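PDB 3LJE: zebrafish RNase5 from Danio rerio, which probably cleaves RNA as a ribonuclease of the pancreatic ribonuclease superfamily, in a fish branch related to the angiogenins. Local coordinates for residues A[26-31]-A[81-86]; A[35-40]-A[49-54]; A[9-14]-A[58-63]. One frame throughout, in Å; residues are numbered along the deposited sequence.

Contact 1 (A[26-31]-A[81-86]); sequences QKCDRA and PVVTCK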
loop_
_atom_site.group_PDB
_atom_site.type_symbol
_atom_site.label_atom_id
_atom_site.label_comp_id
_atom_site.label_asym_id
_atom_site.label_seq_id
_atom_site.Cartn_x
_atom_site.Cartn_y
_atom_site.Cartn_z
ATOM N N GLN A 26 -15.010 1.296 5.362
ATOM C CA GLN A 26 -16.149 0.549 4.768
ATOM C C GLN A 26 -15.908 0.139 3.347
ATOM O O GLN A 26 -16.617 -0.731 2.859
ATOM C CB GLN A 26 -17.428 1.368 4.701
ATOM C CG GLN A 26 -17.154 2.807 4.655
ATOM C CD GLN A 26 -16.890 3.254 6.067
ATOM O OE1 GLN A 26 -17.530 2.687 6.973
ATOM N NE2 GLN A 26 -16.002 4.222 6.288
ATOM N N LYS A 27 -14.901 0.707 2.685
ATOM C CA LYS A 27 -14.650 0.375 1.285
ATOM C C LYS A 27 -13.657 -0.755 1.028
ATOM O O LYS A 27 -13.292 -1.018 -0.149
ATOM C CB LYS A 27 -14.103 1.676 0.568
ATOM C CG LYS A 27 -15.092 2.920 0.591
ATOM C CD LYS A 27 -14.280 4.146 -0.123
ATOM C CE LYS A 27 -14.802 5.385 0.295
ATOM N NZ LYS A 27 -14.268 6.489 -0.405
ATOM N N CYS A 28 -13.111 -1.378 2.107
ATOM C CA CYS A 28 -12.150 -2.444 1.862
ATOM C C CYS A 28 -12.570 -3.482 0.802
ATOM O O CYS A 28 -11.789 -3.775 -0.073
ATOM C CB CYS A 28 -11.791 -3.247 3.165
ATOM S SG CYS A 28 -10.694 -2.252 4.262
ATOM N N ASP A 29 -13.758 -4.078 0.926
ATOM C CA ASP A 29 -14.101 -5.124 -0.020
ATOM C C ASP A 29 -14.084 -4.626 -1.480
ATOM O O ASP A 29 -13.463 -5.282 -2.332
ATOM C CB ASP A 29 -15.486 -5.701 0.237
ATOM C CG ASP A 29 -15.540 -6.622 1.548
ATOM O OD1 ASP A 29 -14.453 -6.832 2.208
ATOM O OD2 ASP A 29 -16.668 -7.081 1.882
ATOM N N ARG A 30 -14.746 -3.488 -1.731
ATOM C CA ARG A 30 -14.803 -3.028 -3.146
ATOM C C ARG A 30 -13.426 -2.557 -3.643
ATOM O O ARG A 30 -13.095 -2.769 -4.812
ATOM C CB ARG A 30 -15.896 -1.922 -3.345
ATOM C CG ARG A 30 -15.500 -0.411 -3.105
ATOM C CD ARG A 30 -16.597 0.614 -3.374
ATOM N NE ARG A 30 -17.527 0.645 -2.274
ATOM C CZ ARG A 30 -18.190 1.652 -1.724
ATOM N NH1 ARG A 30 -18.116 2.938 -2.102
ATOM N NH2 ARG A 30 -18.971 1.311 -0.744
ATOM N N ALA A 31 -12.602 -1.933 -2.777
ATOM C CA ALA A 31 -11.272 -1.494 -3.172
ATOM C C ALA A 31 -10.428 -2.728 -3.519
ATOM O O ALA A 31 -9.754 -2.743 -4.540
ATOM C CB ALA A 31 -10.610 -0.672 -2.072
ATOM N N PRO A 81 -1.757 8.879 7.678
ATOM C CA PRO A 81 -3.055 8.257 7.855
ATOM C C PRO A 81 -3.167 7.028 6.991
ATOM O O PRO A 81 -2.869 7.075 5.797
ATOM C CB PRO A 81 -4.055 9.316 7.413
ATOM C CG PRO A 81 -3.323 10.092 6.357
ATOM C CD PRO A 81 -1.860 9.764 6.504
ATOM N N VAL A 82 -3.635 5.930 7.524
ATOM C CA VAL A 82 -3.797 4.724 6.721
ATOM C C VAL A 82 -5.068 3.982 7.049
ATOM O O VAL A 82 -5.609 4.094 8.145
ATOM C CB VAL A 82 -2.629 3.661 6.893
ATOM C CG1 VAL A 82 -1.199 4.375 6.561
ATOM C CG2 VAL A 82 -2.662 3.012 8.363
ATOM N N VAL A 83 -5.531 3.194 6.068
ATOM C CA VAL A 83 -6.635 2.272 6.313
ATOM C C VAL A 83 -6.097 0.898 5.984
ATOM O O VAL A 83 -5.626 0.667 4.834
ATOM C CB VAL A 83 -7.870 2.554 5.398
ATOM C CG1 VAL A 83 -8.789 1.215 5.370
ATOM C CG2 VAL A 83 -8.560 3.810 5.898
ATOM N N THR A 84 -6.086 0.005 6.967
ATOM C CA THR A 84 -5.652 -1.375 6.753
ATOM C C THR A 84 -6.810 -2.340 6.574
ATOM O O THR A 84 -7.751 -2.377 7.436
ATOM C CB THR A 84 -4.776 -1.863 7.928
ATOM O OG1 THR A 84 -3.616 -1.007 7.979
ATOM C CG2 THR A 84 -4.332 -3.293 7.690
ATOM N N CYS A 85 -6.790 -3.129 5.462
ATOM C CA CYS A 85 -7.894 -4.064 5.180
ATOM C C CYS A 85 -7.394 -5.461 5.544
ATOM O O CYS A 85 -6.390 -5.827 5.016
ATOM C CB CYS A 85 -8.249 -4.046 3.656
ATOM S SG CYS A 85 -8.917 -2.397 3.233
ATOM N N LYS A 86 -8.057 -6.179 6.459
ATOM C CA LYS A 86 -7.610 -7.526 6.853
ATOM C C LYS A 86 -8.690 -8.526 6.520
ATOM O O LYS A 86 -9.836 -8.335 6.843
ATOM C CB LYS A 86 -7.342 -7.643 8.364
ATOM C CG LYS A 86 -6.444 -6.563 8.842
ATOM C CD LYS A 86 -6.233 -6.564 10.403
ATOM C CE LYS A 86 -6.044 -5.042 10.811
ATOM N NZ LYS A 86 -4.595 -4.813 11.227
#

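Contact 2 (A[35-40]-A[49-54]); sequences KKITAG and NTFIQA. With ACT (acetate ion), chain B.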
loop_
_atom_site.group_PDB
_atom_site.type_symbol
_atom_site.label_atom_id
_atom_site.label_comp_id
_atom_site.label_asym_id
_atom_site.label_seq_id
_atom_site.Cartn_x
_atom_site.Cartn_y
_atom_site.Cartn_z
ATOM N N LYS A 35 -9.484 -3.058 -7.543
ATOM C CA LYS A 35 -8.022 -2.805 -7.851
ATOM C C LYS A 35 -7.388 -4.151 -8.095
ATOM O O LYS A 35 -6.156 -4.280 -8.374
ATOM C CB LYS A 35 -7.342 -2.059 -6.658
ATOM C CG LYS A 35 -7.900 -0.558 -6.385
ATOM C CD LYS A 35 -7.467 -0.128 -4.954
ATOM C CE LYS A 35 -8.206 1.186 -4.484
ATOM N NZ LYS A 35 -7.621 2.334 -5.208
ATOM N N LYS A 36 -8.198 -5.197 -8.042
ATOM C CA LYS A 36 -7.665 -6.512 -8.291
ATOM C C LYS A 36 -6.435 -6.893 -7.433
ATOM O O LYS A 36 -5.408 -7.459 -7.929
ATOM C CB LYS A 36 -7.297 -6.655 -9.785
ATOM C CG LYS A 36 -8.508 -6.417 -10.693
ATOM C CD LYS A 36 -8.168 -6.988 -12.153
ATOM C CE LYS A 36 -9.416 -7.376 -12.956
ATOM N NZ LYS A 36 -10.432 -6.306 -12.937
ATOM N N ILE A 37 -6.549 -6.673 -6.133
ATOM C CA ILE A 37 -5.393 -6.931 -5.289
ATOM C C ILE A 37 -5.525 -8.333 -4.736
ATOM O O ILE A 37 -6.387 -8.563 -3.878
ATOM C CB ILE A 37 -5.369 -5.955 -4.149
ATOM C CG1 ILE A 37 -5.275 -4.554 -4.806
ATOM C CG2 ILE A 37 -4.129 -6.215 -3.151
ATOM C CD1 ILE A 37 -5.494 -3.459 -3.767
ATOM N N THR A 38 -4.697 -9.249 -5.239
ATOM C CA THR A 38 -4.748 -10.664 -4.769
ATOM C C THR A 38 -3.439 -11.063 -4.128
ATOM O O THR A 38 -2.527 -10.278 -4.088
ATOM C CB THR A 38 -4.995 -11.608 -5.963
ATOM O OG1 THR A 38 -3.957 -11.443 -6.903
ATOM C CG2 THR A 38 -6.266 -11.288 -6.648
ATOM N N ALA A 39 -3.383 -12.302 -3.639
ATOM C CA ALA A 39 -2.160 -12.800 -3.058
ATOM C C ALA A 39 -1.303 -13.224 -4.254
ATOM O O ALA A 39 -1.640 -14.191 -4.932
ATOM C CB ALA A 39 -2.393 -13.969 -2.125
ATOM N N GLY A 40 -0.227 -12.502 -4.526
ATOM C CA GLY A 40 0.705 -12.744 -5.640
ATOM C C GLY A 40 0.315 -13.711 -6.793
ATOM O O GLY A 40 0.455 -14.918 -6.672
ATOM N N ASN A 49 -3.870 -5.649 3.486
ATOM C CA ASN A 49 -3.331 -4.712 2.524
ATOM C C ASN A 49 -3.687 -3.310 3.041
ATOM O O ASN A 49 -4.866 -2.967 3.265
ATOM C CB ASN A 49 -4.003 -4.917 1.146
ATOM C CG ASN A 49 -3.403 -4.014 0.082
ATOM O OD1 ASN A 49 -2.385 -4.363 -0.526
ATOM N ND2 ASN A 49 -4.000 -2.799 -0.107
ATOM N N THR A 50 -2.640 -2.511 3.211
ATOM C CA THR A 50 -2.895 -1.178 3.653
ATOM C C THR A 50 -2.907 -0.140 2.530
ATOM O O THR A 50 -1.993 -0.060 1.695
ATOM C CB THR A 50 -1.724 -0.804 4.689
ATOM O OG1 THR A 50 -1.817 -1.763 5.719
ATOM C CG2 THR A 50 -1.844 0.729 5.197
ATOM N N PHE A 51 -3.870 0.789 2.637
ATOM C CA PHE A 51 -3.932 1.944 1.756
ATOM C C PHE A 51 -3.511 3.211 2.530
ATOM O O PHE A 51 -4.089 3.523 3.579
ATOM C CB PHE A 51 -5.396 2.150 1.271
ATOM C CG PHE A 51 -5.854 0.997 0.417
ATOM C CD1 PHE A 51 -5.514 1.000 -0.977
ATOM C CD2 PHE A 51 -6.575 -0.082 0.983
ATOM C CE1 PHE A 51 -5.924 -0.126 -1.796
ATOM C CE2 PHE A 51 -6.991 -1.158 0.160
ATOM C CZ PHE A 51 -6.661 -1.171 -1.206
ATOM N N ILE A 52 -2.507 3.886 2.019
ATOM C CA ILE A 52 -2.025 5.101 2.657
ATOM C C ILE A 52 -2.966 6.206 2.111
ATOM O O ILE A 52 -3.111 6.408 0.869
ATOM C CB ILE A 52 -0.605 5.431 2.205
ATOM C CG1 ILE A 52 0.344 4.226 2.579
ATOM C CG2 ILE A 52 -0.146 6.825 2.868
ATOM C CD1 ILE A 52 1.716 4.368 1.729
ATOM N N GLN A 53 -3.543 6.984 3.041
ATOM C CA GLN A 53 -4.473 8.097 2.623
ATOM C C GLN A 53 -3.760 9.349 2.294
ATOM O O GLN A 53 -3.829 10.336 3.012
ATOM C CB GLN A 53 -5.537 8.286 3.748
ATOM C CG GLN A 53 -6.430 7.076 3.870
ATOM C CD GLN A 53 -7.292 7.249 5.128
ATOM O OE1 GLN A 53 -6.688 7.332 6.244
ATOM N NE2 GLN A 53 -8.691 7.253 4.996
ATOM N N ALA A 54 -3.027 9.330 1.199
ATOM C CA ALA A 54 -2.280 10.513 0.819
ATOM C C ALA A 54 -2.031 10.510 -0.654
ATOM O O ALA A 54 -2.344 9.543 -1.329
ATOM C CB ALA A 54 -0.963 10.576 1.576
HETATM C C ACT B . -1.874 -8.167 -7.742
HETATM O O ACT B . -1.394 -7.696 -8.797
HETATM O OXT ACT B . -2.056 -7.523 -6.686
HETATM C CH3 ACT B . -2.261 -9.647 -7.748
#

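Contact 3 (A[9-14]-A[58-63]); sequences PRYQKF and RITTVC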
loop_
_atom_site.group_PDB
_atom_site.type_symbol
_atom_site.label_atom_id
_atom_site.label_comp_id
_atom_site.label_asym_id
_atom_site.label_seq_id
_atom_site.Cartn_x
_atom_site.Cartn_y
_atom_site.Cartn_z
ATOM N N PRO A 9 7.211 -0.542 -13.360
ATOM C CA PRO A 9 6.212 -1.586 -13.071
ATOM C C PRO A 9 5.892 -1.735 -11.560
ATOM O O PRO A 9 4.709 -1.814 -11.147
ATOM C CB PRO A 9 6.851 -2.882 -13.661
ATOM C CG PRO A 9 7.704 -2.314 -14.880
ATOM C CD PRO A 9 8.377 -1.112 -14.086
ATOM N N ARG A 10 6.950 -1.687 -10.763
ATOM C CA ARG A 10 6.805 -1.842 -9.311
ATOM C C ARG A 10 6.171 -0.624 -8.688
ATOM O O ARG A 10 5.337 -0.748 -7.715
ATOM C CB ARG A 10 8.144 -2.148 -8.652
ATOM C CG ARG A 10 8.438 -3.690 -8.713
ATOM C CD ARG A 10 9.727 -4.032 -7.953
ATOM N NE ARG A 10 10.749 -3.209 -8.601
ATOM C CZ ARG A 10 11.821 -2.689 -7.976
ATOM N NH1 ARG A 10 12.026 -2.919 -6.669
ATOM N NH2 ARG A 10 12.649 -1.909 -8.676
ATOM N N TYR A 11 6.536 0.519 -9.209
ATOM C CA TYR A 11 5.999 1.763 -8.703
ATOM C C TYR A 11 4.490 1.849 -9.036
ATOM O O TYR A 11 3.641 2.260 -8.222
ATOM C CB TYR A 11 6.732 2.901 -9.394
ATOM C CG TYR A 11 6.094 4.231 -9.239
ATOM C CD1 TYR A 11 6.087 4.897 -7.998
ATOM C CD2 TYR A 11 5.511 4.862 -10.340
ATOM C CE1 TYR A 11 5.529 6.165 -7.878
ATOM C CE2 TYR A 11 4.935 6.124 -10.239
ATOM C CZ TYR A 11 4.940 6.788 -9.028
ATOM O OH TYR A 11 4.369 8.065 -8.927
ATOM N N GLN A 12 4.143 1.492 -10.272
ATOM C CA GLN A 12 2.723 1.562 -10.603
ATOM C C GLN A 12 1.927 0.579 -9.737
ATOM O O GLN A 12 0.769 0.843 -9.330
ATOM C CB GLN A 12 2.493 1.235 -12.125
ATOM C CG GLN A 12 3.154 2.230 -13.110
ATOM C CD GLN A 12 2.546 3.570 -12.881
ATOM O OE1 GLN A 12 1.386 3.612 -12.469
ATOM N NE2 GLN A 12 3.298 4.677 -13.085
ATOM N N LYS A 13 2.468 -0.623 -9.513
ATOM C CA LYS A 13 1.778 -1.585 -8.688
ATOM C C LYS A 13 1.647 -1.025 -7.226
ATOM O O LYS A 13 0.655 -1.216 -6.564
ATOM C CB LYS A 13 2.583 -2.865 -8.668
ATOM C CG LYS A 13 1.897 -4.009 -7.787
ATOM C CD LYS A 13 2.557 -5.388 -8.048
ATOM C CE LYS A 13 2.049 -6.421 -7.108
ATOM N NZ LYS A 13 2.592 -7.789 -7.605
ATOM N N PHE A 14 2.679 -0.329 -6.773
ATOM C CA PHE A 14 2.597 0.247 -5.387
ATOM C C PHE A 14 1.451 1.287 -5.345
ATOM O O PHE A 14 0.696 1.391 -4.368
ATOM C CB PHE A 14 3.955 0.928 -5.105
ATOM C CG PHE A 14 3.971 1.738 -3.826
ATOM C CD1 PHE A 14 4.220 1.104 -2.593
ATOM C CD2 PHE A 14 3.652 3.141 -3.873
ATOM C CE1 PHE A 14 4.148 1.887 -1.376
ATOM C CE2 PHE A 14 3.580 3.898 -2.684
ATOM C CZ PHE A 14 3.833 3.269 -1.437
ATOM N N ARG A 58 3.276 13.112 -2.100
ATOM C CA ARG A 58 3.680 13.267 -0.720
ATOM C C ARG A 58 4.287 11.955 -0.211
ATOM O O ARG A 58 5.246 11.957 0.539
ATOM C CB ARG A 58 2.480 13.639 0.181
ATOM C CG ARG A 58 3.071 14.216 1.540
ATOM C CD ARG A 58 2.071 15.031 2.389
ATOM N NE ARG A 58 1.106 14.090 2.969
ATOM C CZ ARG A 58 1.262 13.559 4.187
ATOM N NH1 ARG A 58 2.352 13.839 4.991
ATOM N NH2 ARG A 58 0.314 12.774 4.654
ATOM N N ILE A 59 3.683 10.848 -0.589
ATOM C CA ILE A 59 4.205 9.544 -0.118
ATOM C C ILE A 59 5.624 9.376 -0.716
ATOM O O ILE A 59 6.522 8.853 -0.015
ATOM C CB ILE A 59 3.304 8.416 -0.614
ATOM C CG1 ILE A 59 1.947 8.502 0.131
ATOM C CG2 ILE A 59 3.893 7.013 -0.314
ATOM C CD1 ILE A 59 0.884 7.590 -0.544
ATOM N N THR A 60 5.811 9.815 -1.950
ATOM C CA THR A 60 7.142 9.655 -2.595
ATOM C C THR A 60 8.257 10.403 -1.815
ATOM O O THR A 60 9.439 10.009 -1.869
ATOM C CB THR A 60 7.000 10.059 -4.093
ATOM O OG1 THR A 60 6.118 9.105 -4.694
ATOM C CG2 THR A 60 8.383 10.048 -4.871
ATOM N N THR A 61 7.901 11.489 -1.107
ATOM C CA THR A 61 8.913 12.208 -0.282
ATOM C C THR A 61 9.532 11.291 0.785
ATOM O O THR A 61 10.620 11.587 1.259
ATOM C CB THR A 61 8.321 13.485 0.489
ATOM O OG1 THR A 61 7.345 13.080 1.462
ATOM C CG2 THR A 61 7.716 14.477 -0.561
ATOM N N VAL A 62 8.835 10.214 1.162
ATOM C CA VAL A 62 9.467 9.267 2.108
ATOM C C VAL A 62 10.735 8.640 1.460
ATOM O O VAL A 62 11.720 8.279 2.174
ATOM C CB VAL A 62 8.489 8.153 2.514
ATOM C CG1 VAL A 62 9.154 7.127 3.518
ATOM C CG2 VAL A 62 7.341 8.847 3.290
ATOM N N CYS A 63 10.714 8.540 0.137
ATOM C CA CYS A 63 11.856 7.959 -0.576
ATOM C C CYS A 63 12.842 9.092 -0.901
ATOM O O CYS A 63 13.835 8.870 -1.628
ATOM C CB CYS A 63 11.407 7.316 -1.904
ATOM S SG CYS A 63 10.489 5.785 -1.623
HETATM O O HOH W 1 5.106 9.758 -7.171
#

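Contact 1 (A[26-31]-A[81-86])
The disulfide between C28 and C85 belongs to the set of cross-links that brace the pancreatic ribonuclease fold, and it ties the first turn of helix 28-34 to strand 80-89. C28 SG and C85 SG are bonded at 2.1 Å, and the S-S torsion of -79° gives the bridge a left-handed twist. Both sulfurs stand beside their own backbone N, anti to the carbonyl carbon (chi1 -74° in C28, -66° in C85). C28 CB lies 3.7 Å from C85 CB. The backbones are correspondingly near, with C28 CA 5.6 Å from C85 CA. Little else meets across the gap. V83, two residues back along the strand and on the same face, lays its CG1 branch 4.1 Å from C28 SG and gives the sulfur an apolar neighbour, while T84 points away from the helix. The example illustrates how a single covalent link can join two segments, 26-31 and 81-86, that share no hydrogen bond. D29 binds the backbone nitrogen of Y98 through OD1, fastening the same helix turn to strand 97-112. On the strand side, V83 and C85 exchange backbone hydrogen bonds with F51 and N49, and T84 OG1 bonds to T50 OG1; the cross-linked strand is thus itself held in the sheet between strands 48-52 and 97-112.

Contact 2 (A[35-40]-A[49-54])
F51 receives the side chains of K35 and I37 at one end of its ring, and both approach obliquely. I37 CD1 comes within 3.6 Å of F51 CZ, the two side chains advancing from opposite directions. In the K35 conformer described here, one of two deposited, the aliphatic chain slants past the ring and puts CD 3.5 Å from F51 CE1. The other branch of I37 serves N49: CG2 lies 3.7 Å from N49 OD1, the side chains crossing at about a right angle. N49 extends its CG anti to the backbone N (chi1 -176°), which carries the amide toward the ring of F51, two residues along the strand, and ND2 stands 3.3 Å above the plane of that ring, offset toward the rim. The amide is gripped at both ends, OD1 accepting from K46 NZ and ND2 donating to Q17 O, which fixes its rotation. In the ribonuclease fold this is where the chain leaving helix 28-34 passes over strand 48-52. K36 leaves helical geometry in a Schellman motif (phi 53°), and at the next residue I37 points its side chain toward strand 48-52. A31 and M32 of the helix and M23 add further apolar contacts to F51. Beyond the ring, K35 NZ forms a salt bridge with D20 OD1, while K35 O accepts from R16 NH1. T38 N makes a weak, long hydrogen bond (3.5 Å) to OXT of a bound acetate, which R16 NH2 also binds. A sulfate, probably from the crystallisation liquor, lies about 5 Å from the N49 side chain and may mark a pocket.

Contact 3 (A[9-14]-A[58-63])
F14 and I59 form the tightly packed half of this contact between two helices. The methyl CG2 of I59 sits at the edge of the F14 ring, near its plane, 3.9 Å from both CZ and CE2 of F14, and thus faces the CE2-CZ edge of the ring. With CG anti to the backbone N (chi1 171°), the phenylalanine ring is carried out from helix 8-18 across the gap; the helices themselves stay well apart, F14 CA and I59 CA being 10.8 Å from each other. Side chains of neighbouring elements close round the pair: L109 of strand 97-112 and V19 touch both residues, and P116 also packs on F14. Such bridging by long apolar side chains places the amino-terminal helix of the ribonuclease fold against helix 56-60, whose following turn is linked to strand 97-112 by the disulfide of C63 with C111. The other half is looser and wetter. Y11 and T60 do not pack closely; the hydroxyl oxygen T60 OG1 lies at the edge of the tyrosine ring, 4.4 Å from Y11 CE1. One water spans their polar ends, 2.5 Å from Y11 OH and 2.8 Å from T60 OG1, to which it donates. T60 OG1 is also hydrogen-bonded to K56 O one turn earlier, which may help orient it toward the water, and Y11 also meets W115 edge-to-face. Farther round helix 8-18, the exposed R10 makes a salt bridge to D112.

How the contacts relate
All three contacts are buried, but each fastens the fold by different chemistry. Contact 2 lies nearest the centre of the chain and relies on apolar and amide packing; contact 1, farther out, is essentially covalent; contact 3, on the opposite side of the centre from contact 1, mixes hydrophobic packing with a water bridge. Contacts 1 and 2 share one sheet, and their strands also meet through side chains where V82 CB packs 3.5 Å from T50 CG2. Contact 2 meets contact 3 through I52, whose CG2 lies 3.6 Å from I59 CD1. Along the chain, contact 2 is nested within the loops closed by both others.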